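Local atomic coordinates of thymine dioxygenase (Neurospora crassa, PDB entry 5C3P), a protein that probably catalyses the oxidation of thymine with molecular oxygen, using 2-oxoglutarate as cosubstrate at a non-haem iron centre. Residues 216-221 / 271-276; 222-227 / 252-257; 91-96 / 122-127; 118-123 / 190-195. All blocks are in the same frame, centred on the assembly; numbering follows the deposited sequence.

Contact 1. Residues 216-221 / 271-276. With NI (nickel (II) ion), chain E; AKG (2-oxoglutaric acid), chain F; EDO (1,2-ethanediol), chain H.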
# COMPACT_ATOMS: atom_id res chain seq x y z
N HIS A 216 3.12 0.86 -11.08
CA HIS A 216 2.59 -0.46 -10.81
C HIS A 216 1.17 -0.33 -10.29
O HIS A 216 0.71 0.76 -9.91
CB HIS A 216 3.42 -1.19 -9.73
CG HIS A 216 3.41 -0.50 -8.41
ND1 HIS A 216 4.13 0.65 -8.18
CD2 HIS A 216 2.73 -0.75 -7.27
CE1 HIS A 216 3.92 1.07 -6.94
NE2 HIS A 216 3.08 0.22 -6.37
N THR A 217 0.49 -1.47 -10.26
CA THR A 217 -0.70 -1.62 -9.45
C THR A 217 -0.37 -2.57 -8.31
O THR A 217 0.48 -3.45 -8.46
CB THR A 217 -1.87 -2.22 -10.24
OG1 THR A 217 -1.47 -3.47 -10.83
CG2 THR A 217 -2.32 -1.29 -11.31
N ASP A 218 -1.02 -2.38 -7.17
CA ASP A 218 -0.88 -3.30 -6.05
C ASP A 218 -1.64 -4.58 -6.35
O ASP A 218 -2.65 -4.57 -7.08
CB ASP A 218 -1.42 -2.66 -4.76
CG ASP A 218 -0.59 -1.46 -4.31
OD1 ASP A 218 0.52 -1.26 -4.83
OD2 ASP A 218 -1.03 -0.73 -3.41
N TYR A 219 -1.17 -5.69 -5.79
CA TYR A 219 -1.71 -7.02 -6.11
C TYR A 219 -2.94 -7.40 -5.28
O TYR A 219 -3.80 -8.13 -5.76
CB TYR A 219 -0.66 -8.12 -5.88
CG TYR A 219 0.69 -7.85 -6.48
CD1 TYR A 219 0.83 -7.30 -7.74
CD2 TYR A 219 1.85 -8.19 -5.78
CE1 TYR A 219 2.08 -7.07 -8.30
CE2 TYR A 219 3.10 -7.96 -6.32
CZ TYR A 219 3.21 -7.40 -7.58
OH TYR A 219 4.46 -7.16 -8.11
N GLY A 220 -3.01 -6.90 -4.05
CA GLY A 220 -3.97 -7.39 -3.06
C GLY A 220 -5.35 -6.78 -3.11
O GLY A 220 -5.82 -6.35 -4.16
N SER A 221 -6.04 -6.76 -1.98
CA SER A 221 -7.36 -6.16 -1.94
C SER A 221 -7.29 -4.65 -1.71
O SER A 221 -7.71 -3.86 -2.58
CB SER A 221 -8.25 -6.85 -0.91
OG SER A 221 -7.52 -7.11 0.28
N THR A 271 -5.62 1.05 -9.57
CA THR A 271 -5.09 2.14 -10.37
C THR A 271 -3.56 2.17 -10.34
O THR A 271 -2.92 1.95 -9.30
CB THR A 271 -5.71 3.46 -9.90
OG1 THR A 271 -7.13 3.37 -10.05
CG2 THR A 271 -5.21 4.65 -10.74
N VAL A 272 -2.99 2.47 -11.50
CA VAL A 272 -1.55 2.59 -11.62
C VAL A 272 -1.08 3.81 -10.82
O VAL A 272 -1.66 4.90 -10.91
CB VAL A 272 -1.11 2.71 -13.10
CG1 VAL A 272 0.39 2.92 -13.21
CG2 VAL A 272 -1.55 1.46 -13.89
N HIS A 273 -0.03 3.63 -10.04
CA HIS A 273 0.59 4.72 -9.33
C HIS A 273 2.09 4.50 -9.22
O HIS A 273 2.59 3.38 -9.42
CB HIS A 273 -0.03 4.87 -7.95
CG HIS A 273 -0.01 3.61 -7.15
ND1 HIS A 273 -0.79 2.52 -7.47
CD2 HIS A 273 0.70 3.26 -6.07
CE1 HIS A 273 -0.56 1.55 -6.61
NE2 HIS A 273 0.33 1.98 -5.74
N ARG A 274 2.79 5.57 -8.87
CA ARG A 274 4.25 5.59 -8.77
C ARG A 274 4.69 6.69 -7.82
O ARG A 274 3.88 7.51 -7.39
CB ARG A 274 4.89 5.84 -10.17
CG ARG A 274 4.62 7.23 -10.72
CD ARG A 274 5.16 7.45 -12.13
NE ARG A 274 5.04 8.86 -12.50
CZ ARG A 274 5.41 9.37 -13.67
NH1 ARG A 274 5.95 8.59 -14.59
NH2 ARG A 274 5.25 10.67 -13.91
N VAL A 275 5.97 6.68 -7.48
CA VAL A 275 6.57 7.76 -6.71
C VAL A 275 7.73 8.35 -7.50
O VAL A 275 8.70 7.66 -7.80
CB VAL A 275 7.09 7.31 -5.33
CG1 VAL A 275 7.58 8.51 -4.54
CG2 VAL A 275 6.00 6.57 -4.55
N VAL A 276 7.61 9.63 -7.82
CA VAL A 276 8.67 10.33 -8.52
C VAL A 276 9.33 11.34 -7.59
O VAL A 276 9.05 11.40 -6.39
CB VAL A 276 8.14 11.03 -9.79
CG1 VAL A 276 7.50 10.02 -10.73
CG2 VAL A 276 7.18 12.16 -9.44
NI NI E . 1.66 0.63 -4.56
C1 AKG F . 4.03 0.47 -2.79
O1 AKG F . 3.24 -0.37 -3.27
O2 AKG F . 5.02 0.12 -2.11
C2 AKG F . 3.79 1.90 -3.07
O5 AKG F . 2.97 2.23 -3.93
C3 AKG F . 4.55 2.95 -2.29
C4 AKG F . 3.92 4.33 -2.42
C5 AKG F . 4.55 5.36 -1.52
O3 AKG F . 3.93 6.43 -1.33
O4 AKG F . 5.68 5.15 -1.01
C1 EDO H . -7.50 5.69 -13.54
O1 EDO H . -6.28 5.16 -14.12
C2 EDO H . -8.55 4.66 -13.08
O2 EDO H . -8.04 3.34 -12.77
O HOH W 1 -3.26 -0.48 -7.48
O HOH W 2 0.54 1.13 -2.63
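His216 and His273 form an antiparallel hydrogen-bonded pair, and their imidazoles converge on one nickel ion. The backbone bond from His273 N to His216 O, 3.0 Å, is nearly straight, at 167°. From CB of His273 the ring swings into the crowded position between backbone N and carbonyl carbon (chi1 53°), which turns it toward the metal. CG of His273 lies 4.0 Å from His216 O. Its ND1 then donates in the ring plane to Thr271 O at 2.9 Å, a bond that limits rotation of the imidazole and leaves NE2 for coordination. CE1 passes 3.5 Å from Asp218 OD1, CD2 lies 3.3 Å from O5 of 2-oxoglutarate, and NE2 reaches nickel at 2.2 Å. His216 is set in the same manner, its ND1 bonded to Gly214 O and its NE2 on the metal. The carboxylate of Asp218 stands almost perpendicular to the His273 ring; OD1 binds nickel, while OD2 is held by second-shell residues and a metal-bound water. Two imidazole nitrogens and one carboxylate oxygen thus leave three metal positions for that water and for O1 and O5 of the cosubstrate. This is the two-histidine, one-carboxylate facial triad of 2-oxoglutarate-dependent oxygenases, nickel occupying the place expected for iron.

Contact 2. Residues 222-227 / 252-257. With AKG (2-oxoglutaric acid), chain F.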
# COMPACT_ATOMS: atom_id res chain seq x y z
N ILE A 222 -6.76 -4.26 -0.56
CA ILE A 222 -6.72 -2.86 -0.16
C ILE A 222 -5.30 -2.55 0.33
O ILE A 222 -4.66 -3.40 0.94
CB ILE A 222 -7.79 -2.63 0.94
CG1 ILE A 222 -9.19 -2.53 0.32
CG2 ILE A 222 -7.48 -1.43 1.83
CD1 ILE A 222 -9.52 -1.24 -0.39
N THR A 223 -4.81 -1.36 0.02
CA THR A 223 -3.56 -0.86 0.60
C THR A 223 -3.84 0.42 1.38
O THR A 223 -4.50 1.33 0.88
CB THR A 223 -2.50 -0.58 -0.48
OG1 THR A 223 -2.22 -1.77 -1.18
CG2 THR A 223 -1.20 -0.05 0.13
N LEU A 224 -3.35 0.46 2.62
CA LEU A 224 -3.42 1.65 3.46
C LEU A 224 -2.07 2.31 3.39
O LEU A 224 -1.07 1.71 3.80
CB LEU A 224 -3.70 1.28 4.92
CG LEU A 224 -4.87 0.36 5.18
CD1 LEU A 224 -4.95 0.03 6.66
CD2 LEU A 224 -6.14 1.04 4.70
N LEU A 225 -2.02 3.53 2.86
CA LEU A 225 -0.75 4.21 2.61
C LEU A 225 -0.61 5.47 3.47
O LEU A 225 -1.36 6.44 3.30
CB LEU A 225 -0.61 4.58 1.12
CG LEU A 225 0.68 5.36 0.79
CD1 LEU A 225 1.91 4.47 0.95
CD2 LEU A 225 0.61 5.94 -0.61
N PHE A 226 0.36 5.43 4.37
CA PHE A 226 0.70 6.55 5.22
C PHE A 226 1.93 7.23 4.64
O PHE A 226 2.99 6.62 4.53
CB PHE A 226 0.99 6.04 6.63
CG PHE A 226 -0.15 5.27 7.25
CD1 PHE A 226 -0.32 3.91 6.98
CD2 PHE A 226 -1.04 5.89 8.12
CE1 PHE A 226 -1.36 3.20 7.56
CE2 PHE A 226 -2.08 5.17 8.70
CZ PHE A 226 -2.24 3.83 8.42
N GLN A 227 1.81 8.49 4.25
CA GLN A 227 2.97 9.19 3.70
C GLN A 227 3.33 10.42 4.53
O GLN A 227 2.48 11.03 5.16
CB GLN A 227 2.74 9.57 2.24
CG GLN A 227 1.55 10.49 1.98
CD GLN A 227 1.48 10.97 0.53
OE1 GLN A 227 2.46 10.92 -0.21
NE2 GLN A 227 0.30 11.44 0.12
N VAL A 252 -4.87 9.04 5.66
CA VAL A 252 -4.37 7.80 5.07
C VAL A 252 -4.91 7.73 3.65
O VAL A 252 -6.09 8.00 3.39
CB VAL A 252 -4.72 6.55 5.90
CG1 VAL A 252 -6.21 6.31 5.94
CG2 VAL A 252 -4.02 5.32 5.35
N VAL A 253 -4.02 7.39 2.71
CA VAL A 253 -4.43 7.18 1.33
C VAL A 253 -4.78 5.70 1.23
O VAL A 253 -4.02 4.87 1.66
CB VAL A 253 -3.29 7.54 0.36
CG1 VAL A 253 -3.75 7.36 -1.08
CG2 VAL A 253 -2.82 8.96 0.61
N VAL A 254 -5.95 5.39 0.69
CA VAL A 254 -6.38 4.01 0.57
C VAL A 254 -6.63 3.73 -0.92
O VAL A 254 -7.30 4.51 -1.62
CB VAL A 254 -7.64 3.73 1.40
CG1 VAL A 254 -7.93 2.24 1.45
CG2 VAL A 254 -7.49 4.23 2.83
N ASN A 255 -6.07 2.63 -1.41
CA ASN A 255 -6.32 2.21 -2.79
C ASN A 255 -6.63 0.75 -2.89
O ASN A 255 -6.17 -0.06 -2.10
CB ASN A 255 -5.15 2.55 -3.69
CG ASN A 255 -3.93 1.72 -3.40
OD1 ASN A 255 -3.27 1.92 -2.38
ND2 ASN A 255 -3.60 0.78 -4.30
N ALA A 256 -7.42 0.41 -3.91
CA ALA A 256 -7.76 -0.96 -4.21
C ALA A 256 -6.66 -1.62 -5.00
O ALA A 256 -6.00 -0.99 -5.81
CB ALA A 256 -9.06 -1.01 -5.00
N GLY A 257 -6.47 -2.92 -4.77
CA GLY A 257 -5.51 -3.70 -5.53
C GLY A 257 -6.19 -4.57 -6.57
O GLY A 257 -7.42 -4.59 -6.71
C1 AKG F . 4.03 0.47 -2.79
O1 AKG F . 3.24 -0.37 -3.27
O2 AKG F . 5.02 0.12 -2.11
C2 AKG F . 3.79 1.90 -3.07
O5 AKG F . 2.97 2.23 -3.93
C3 AKG F . 4.55 2.95 -2.29
C4 AKG F . 3.92 4.33 -2.42
C5 AKG F . 4.55 5.36 -1.52
O3 AKG F . 3.93 6.43 -1.33
O4 AKG F . 5.68 5.15 -1.01
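Thr223 and Asn255, like Leu225 and Val253, are hydrogen-bonded pairs of two antiparallel strands in the core of the double-stranded beta-helix (jelly roll) typical of the cupin clan. The tight part lies on the hydrophobic side, beneath helix 147-173. There Val252 presses CG2 over the centre of the Phe226 ring, 3.8 Å above its plane in a CH-pi contact; this methyl stands anti to the valine's backbone N, which directs it across the strand. Next to it Val254 sends CG1 to Ile222 CG2 at 3.7 Å, while its CG2 lies alongside Leu224 CD2. Beta-branched valines suit such extended backbone. Toward Ala256 and Gly257 the contact thins, Ile222 CD1 coming only to 4.2 Å from Ala256 CA, though this end too is buried. The other face is more polar and borders the active site. Thr223 OG1 and Asn255 ND2 both bond to Asp218 OD2, so they form a second shell behind the metal ligand. Farther along, Leu225 CG stands opposite the backbone N (chi1 178°), which sends both methyls toward the cosubstrate. Cut back to an alanine, the side chain would lose both methyls, which is likely to open a gap beside the C5 carboxylate and leave its polar partners to hold it alone. As it stands, CD2 of Leu225 lies 3.4 Å from O3 of 2-oxoglutarate, with CD1 of the same residue 3.6 Å from that oxygen.

Contact 3. Residues 91-96 / 122-127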
# COMPACT_ATOMS: atom_id res chain seq x y z
N GLY A 91 11.13 -9.10 6.24
CA GLY A 91 12.41 -8.50 6.59
C GLY A 91 12.87 -7.42 5.62
O GLY A 91 12.07 -6.86 4.88
N TYR A 92 14.17 -7.15 5.65
CA TYR A 92 14.75 -6.00 4.96
C TYR A 92 15.09 -6.32 3.51
O TYR A 92 15.62 -7.39 3.23
CB TYR A 92 16.00 -5.53 5.69
CG TYR A 92 16.76 -4.45 4.97
CD1 TYR A 92 16.35 -3.12 5.03
CD2 TYR A 92 17.90 -4.75 4.23
CE1 TYR A 92 17.06 -2.13 4.37
CE2 TYR A 92 18.61 -3.76 3.57
CZ TYR A 92 18.19 -2.46 3.64
OH TYR A 92 18.88 -1.48 2.98
N SER A 93 14.78 -5.39 2.61
CA SER A 93 15.13 -5.49 1.18
C SER A 93 15.56 -4.14 0.62
O SER A 93 15.03 -3.11 1.01
CB SER A 93 13.93 -5.97 0.36
OG SER A 93 13.67 -7.33 0.61
N ALA A 94 16.50 -4.16 -0.32
CA ALA A 94 16.85 -2.96 -1.10
C ALA A 94 17.05 -3.37 -2.55
O ALA A 94 17.88 -4.23 -2.83
CB ALA A 94 18.12 -2.32 -0.55
N PRO A 95 16.27 -2.79 -3.49
CA PRO A 95 16.49 -3.14 -4.90
C PRO A 95 17.93 -2.91 -5.34
O PRO A 95 18.52 -1.87 -5.04
CB PRO A 95 15.54 -2.21 -5.67
CG PRO A 95 14.90 -1.32 -4.65
CD PRO A 95 15.03 -2.01 -3.33
N GLY A 96 18.49 -3.89 -6.04
CA GLY A 96 19.85 -3.81 -6.54
C GLY A 96 19.89 -4.06 -8.03
O GLY A 96 19.23 -4.97 -8.53
N SER A 122 13.31 -1.10 2.02
CA SER A 122 12.08 -1.45 2.72
C SER A 122 12.29 -2.53 3.76
O SER A 122 13.33 -3.17 3.83
CB SER A 122 10.96 -1.82 1.73
OG SER A 122 11.17 -3.08 1.15
N TYR A 123 11.28 -2.66 4.62
CA TYR A 123 11.28 -3.65 5.67
C TYR A 123 9.86 -4.13 5.83
O TYR A 123 8.96 -3.35 6.13
CB TYR A 123 11.80 -3.07 6.98
CG TYR A 123 11.90 -4.09 8.10
CD1 TYR A 123 12.99 -4.95 8.19
CD2 TYR A 123 10.91 -4.19 9.06
CE1 TYR A 123 13.08 -5.88 9.22
CE2 TYR A 123 11.00 -5.12 10.09
CZ TYR A 123 12.08 -5.96 10.16
OH TYR A 123 12.15 -6.88 11.18
N GLU A 124 9.67 -5.42 5.62
CA GLU A 124 8.34 -6.01 5.59
C GLU A 124 8.07 -6.90 6.80
O GLU A 124 8.91 -7.71 7.19
CB GLU A 124 8.17 -6.80 4.31
CG GLU A 124 8.03 -5.90 3.10
CD GLU A 124 8.96 -6.28 1.98
OE1 GLU A 124 8.44 -6.54 0.88
OE2 GLU A 124 10.21 -6.31 2.20
N ILE A 125 6.88 -6.73 7.35
CA ILE A 125 6.45 -7.41 8.56
C ILE A 125 5.12 -8.05 8.26
O ILE A 125 4.23 -7.39 7.73
CB ILE A 125 6.31 -6.38 9.69
CG1 ILE A 125 7.68 -5.79 10.04
CG2 ILE A 125 5.65 -6.99 10.92
CD1 ILE A 125 7.58 -4.41 10.66
N GLY A 126 4.99 -9.34 8.55
CA GLY A 126 3.71 -10.04 8.48
C GLY A 126 3.17 -10.36 9.86
O GLY A 126 3.71 -9.91 10.88
N ARG A 127 2.08 -11.13 9.91
CA ARG A 127 1.49 -11.49 11.20
C ARG A 127 2.42 -12.45 11.96
O ARG A 127 3.09 -13.29 11.36
CB ARG A 127 0.09 -12.10 11.03
CG ARG A 127 0.05 -13.41 10.26
CD ARG A 127 -1.39 -13.86 10.07
NE ARG A 127 -1.52 -14.95 9.11
CZ ARG A 127 -1.53 -16.25 9.41
NH1 ARG A 127 -1.41 -16.67 10.67
NH2 ARG A 127 -1.66 -17.15 8.44
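Tyr92 and Tyr123 are paired across the strands as a non-hydrogen-bonded antiparallel pair, yet their rings do not stack. Both have CG anti to the backbone N (chi1 173° and -177°), and because the strands run in opposite directions the two phenols diverge. What meets instead is ring against backbone. Tyr123 brings CD1 to 3.6 Å from Tyr92 N, and CB of Tyr92 lies in the plane of the Tyr123 ring, at its edge. In return CD1 of Tyr92 comes 3.3 Å from Ser122 O. Each hydroxyl is satisfied farther off, Tyr92 OH by Glu121 and Tyr123 OH by the carbonyl of Pro136, so tyrosine gives a buried flat surface together with a polar end. The ring of Tyr123 also lies against Gly91, whose CA is 3.8 Å from CE1 of Tyr123; at the positive phi of Gly91 (103°) a side chain would run into the preceding carbonyl. On the opposite face are Ser93, Ser122 and Glu124. Glu124 bends at chi2, which carries OE2 to 3.3 Å from Gly91 O; two acceptors cannot bond, and OE2 instead takes a weak hydrogen bond from Trp83, while OE1 makes a long, weak ion pair with the 2-oxoglutarate ligand Arg192. The serines keep this side small and polar beside the carboxylate. Four backbone hydrogen bonds, such as Gly91 N to Glu124 O at 2.8 Å, join the strands. Strand 91-93 is thereby added as the outermost strand at one end of the main sheet of the jelly-roll fold, within its N-terminal region.

Contact 4. Residues 118-123 / 190-195. With AKG (2-oxoglutaric acid), chain F.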
# COMPACT_ATOMS: atom_id res chain seq x y z
N ASP A 118 14.45 1.26 -8.28
CA ASP A 118 13.84 2.19 -7.34
C ASP A 118 14.89 2.67 -6.33
O ASP A 118 15.67 1.87 -5.81
CB ASP A 118 12.69 1.52 -6.59
CG ASP A 118 11.48 1.24 -7.49
OD1 ASP A 118 11.50 1.64 -8.67
OD2 ASP A 118 10.50 0.63 -6.99
N ILE A 119 14.90 3.97 -6.06
CA ILE A 119 15.82 4.53 -5.08
C ILE A 119 15.14 4.46 -3.71
O ILE A 119 14.62 5.45 -3.19
CB ILE A 119 16.22 5.98 -5.42
CG1 ILE A 119 16.69 6.07 -6.89
CG2 ILE A 119 17.33 6.46 -4.50
CD1 ILE A 119 16.58 7.46 -7.47
N LYS A 120 15.15 3.26 -3.14
CA LYS A 120 14.38 2.99 -1.93
C LYS A 120 14.89 1.76 -1.23
O LYS A 120 15.56 0.93 -1.83
CB LYS A 120 12.90 2.77 -2.29
CG LYS A 120 12.62 1.44 -2.97
CD LYS A 120 11.14 1.23 -3.26
CE LYS A 120 10.84 -0.24 -3.51
NZ LYS A 120 9.44 -0.47 -3.97
N GLU A 121 14.56 1.64 0.04
CA GLU A 121 14.75 0.39 0.77
C GLU A 121 13.48 0.13 1.58
O GLU A 121 12.65 1.04 1.76
CB GLU A 121 15.99 0.47 1.66
CG GLU A 121 16.00 1.64 2.63
CD GLU A 121 17.31 1.78 3.38
OE1 GLU A 121 18.13 0.84 3.37
OE2 GLU A 121 17.53 2.84 3.98
N SER A 122 13.31 -1.10 2.02
CA SER A 122 12.08 -1.45 2.72
C SER A 122 12.29 -2.53 3.76
O SER A 122 13.33 -3.17 3.83
CB SER A 122 10.96 -1.82 1.73
OG SER A 122 11.17 -3.08 1.15
N TYR A 123 11.28 -2.66 4.62
CA TYR A 123 11.28 -3.65 5.67
C TYR A 123 9.86 -4.13 5.83
O TYR A 123 8.96 -3.35 6.13
CB TYR A 123 11.80 -3.07 6.98
CG TYR A 123 11.90 -4.09 8.10
CD1 TYR A 123 12.99 -4.95 8.19
CD2 TYR A 123 10.91 -4.19 9.06
CE1 TYR A 123 13.08 -5.88 9.22
CE2 TYR A 123 11.00 -5.12 10.09
CZ TYR A 123 12.08 -5.96 10.16
OH TYR A 123 12.15 -6.88 11.18
N ILE A 190 0.59 -7.48 5.03
CA ILE A 190 2.01 -7.13 5.08
C ILE A 190 2.14 -5.65 5.40
O ILE A 190 1.61 -4.80 4.67
CB ILE A 190 2.73 -7.40 3.74
CG1 ILE A 190 2.70 -8.90 3.40
CG2 ILE A 190 4.18 -6.89 3.77
CD1 ILE A 190 3.46 -9.80 4.37
N LEU A 191 2.86 -5.35 6.48
CA LEU A 191 3.24 -4.01 6.84
C LEU A 191 4.59 -3.73 6.21
O LEU A 191 5.58 -4.36 6.56
CB LEU A 191 3.33 -3.88 8.37
CG LEU A 191 3.85 -2.54 8.95
CD1 LEU A 191 2.92 -1.38 8.61
CD2 LEU A 191 4.02 -2.64 10.45
N ARG A 192 4.63 -2.78 5.27
CA ARG A 192 5.88 -2.42 4.61
C ARG A 192 6.35 -1.01 4.98
O ARG A 192 5.75 -0.02 4.56
CB ARG A 192 5.75 -2.52 3.09
CG ARG A 192 7.05 -2.21 2.33
CD ARG A 192 6.83 -2.06 0.84
NE ARG A 192 6.73 -3.35 0.17
CZ ARG A 192 6.42 -3.52 -1.11
NH1 ARG A 192 6.15 -2.48 -1.90
NH2 ARG A 192 6.36 -4.75 -1.61
N LEU A 193 7.45 -0.93 5.72
CA LEU A 193 8.12 0.35 5.97
C LEU A 193 8.98 0.70 4.75
O LEU A 193 9.72 -0.14 4.26
CB LEU A 193 9.00 0.26 7.20
CG LEU A 193 8.36 -0.34 8.46
CD1 LEU A 193 9.38 -0.40 9.59
CD2 LEU A 193 7.14 0.44 8.89
N LEU A 194 8.87 1.94 4.28
CA LEU A 194 9.63 2.41 3.13
C LEU A 194 10.48 3.61 3.47
O LEU A 194 10.07 4.51 4.22
CB LEU A 194 8.72 2.77 1.97
CG LEU A 194 8.01 1.59 1.30
CD1 LEU A 194 6.64 1.98 0.77
CD2 LEU A 194 8.89 1.01 0.20
N HIS A 195 11.67 3.63 2.90
CA HIS A 195 12.58 4.74 3.07
C HIS A 195 13.15 5.05 1.71
O HIS A 195 13.78 4.19 1.09
CB HIS A 195 13.69 4.37 4.04
CG HIS A 195 14.79 5.40 4.14
ND1 HIS A 195 16.12 5.07 3.99
CD2 HIS A 195 14.75 6.73 4.39
CE1 HIS A 195 16.86 6.16 4.14
NE2 HIS A 195 16.06 7.17 4.39
C1 AKG F . 4.03 0.47 -2.79
O1 AKG F . 3.24 -0.37 -3.27
O2 AKG F . 5.02 0.12 -2.11
C2 AKG F . 3.79 1.90 -3.07
O5 AKG F . 2.97 2.23 -3.93
C3 AKG F . 4.55 2.95 -2.29
C4 AKG F . 3.92 4.33 -2.42
C5 AKG F . 4.55 5.36 -1.52
O3 AKG F . 3.93 6.43 -1.33
O4 AKG F . 5.68 5.15 -1.01
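Glu121 and His195 share a short side-chain hydrogen bond, ND1 of His195 to OE2 of Glu121 at 2.6 Å. The two side chains lie side by side across adjacent antiparallel strands. OE2 uses its anti lone pair, pointing away from OE1, and sits near the plane of the imidazole, with the carboxylate turned 32° from the ring. Glu121 folds at its first torsion (chi1 55°) and then runs extended, which gives it the length to meet the histidine while OE1 takes a salt bridge from Lys78. Without the carboxylate, as with an alanine in its place, His195 ND1 and Lys78 would probably lose their acceptor, leaving the imidazole fixed less firmly, by its ring neighbours Tyr289 and Phe71. On the other face Leu194 CD2 packs 3.8 Å from Ser122 CB, a serine being small enough to admit it. Arg192, bent at chi3 (-80°), offers NH1 to O2 of 2-oxoglutarate at 2.8 Å, a weak bond. NZ of Lys120, weakly salt-bridged to Asp118, is 4.4 Å from NH1 of Arg192 and probably adds positive charge nearby. The chemistry suggests a divided role: Glu121 holds the proton on ND1 and may raise the ring's basicity, while the positive groups on the other face would be expected to attract the cosubstrate.

How the contacts relate
Following the chain, contact 3 comes first, closing the long loop between strands 91-93 and 121-125. Contact 4 begins on the same strand, sharing Ser122 and Tyr123, and closes a larger loop, about half of it helical, onto strand 190-200; the two therefore overlap in sequence and lay three neighbouring strands side by side. After both have closed, contact 1 opens at 216 and ends at 276, with contact 2 nested inside it. These two touch, for Ser221 O lies 2.7 Å from Gly257 N. Strand 284-295 links contacts 2 and 4 within the main sheet, while contact 1 pairs strands of the smaller sheet at His216 and leads into the main one. Contacts 1, 2 and 4 all meet 2-oxoglutarate.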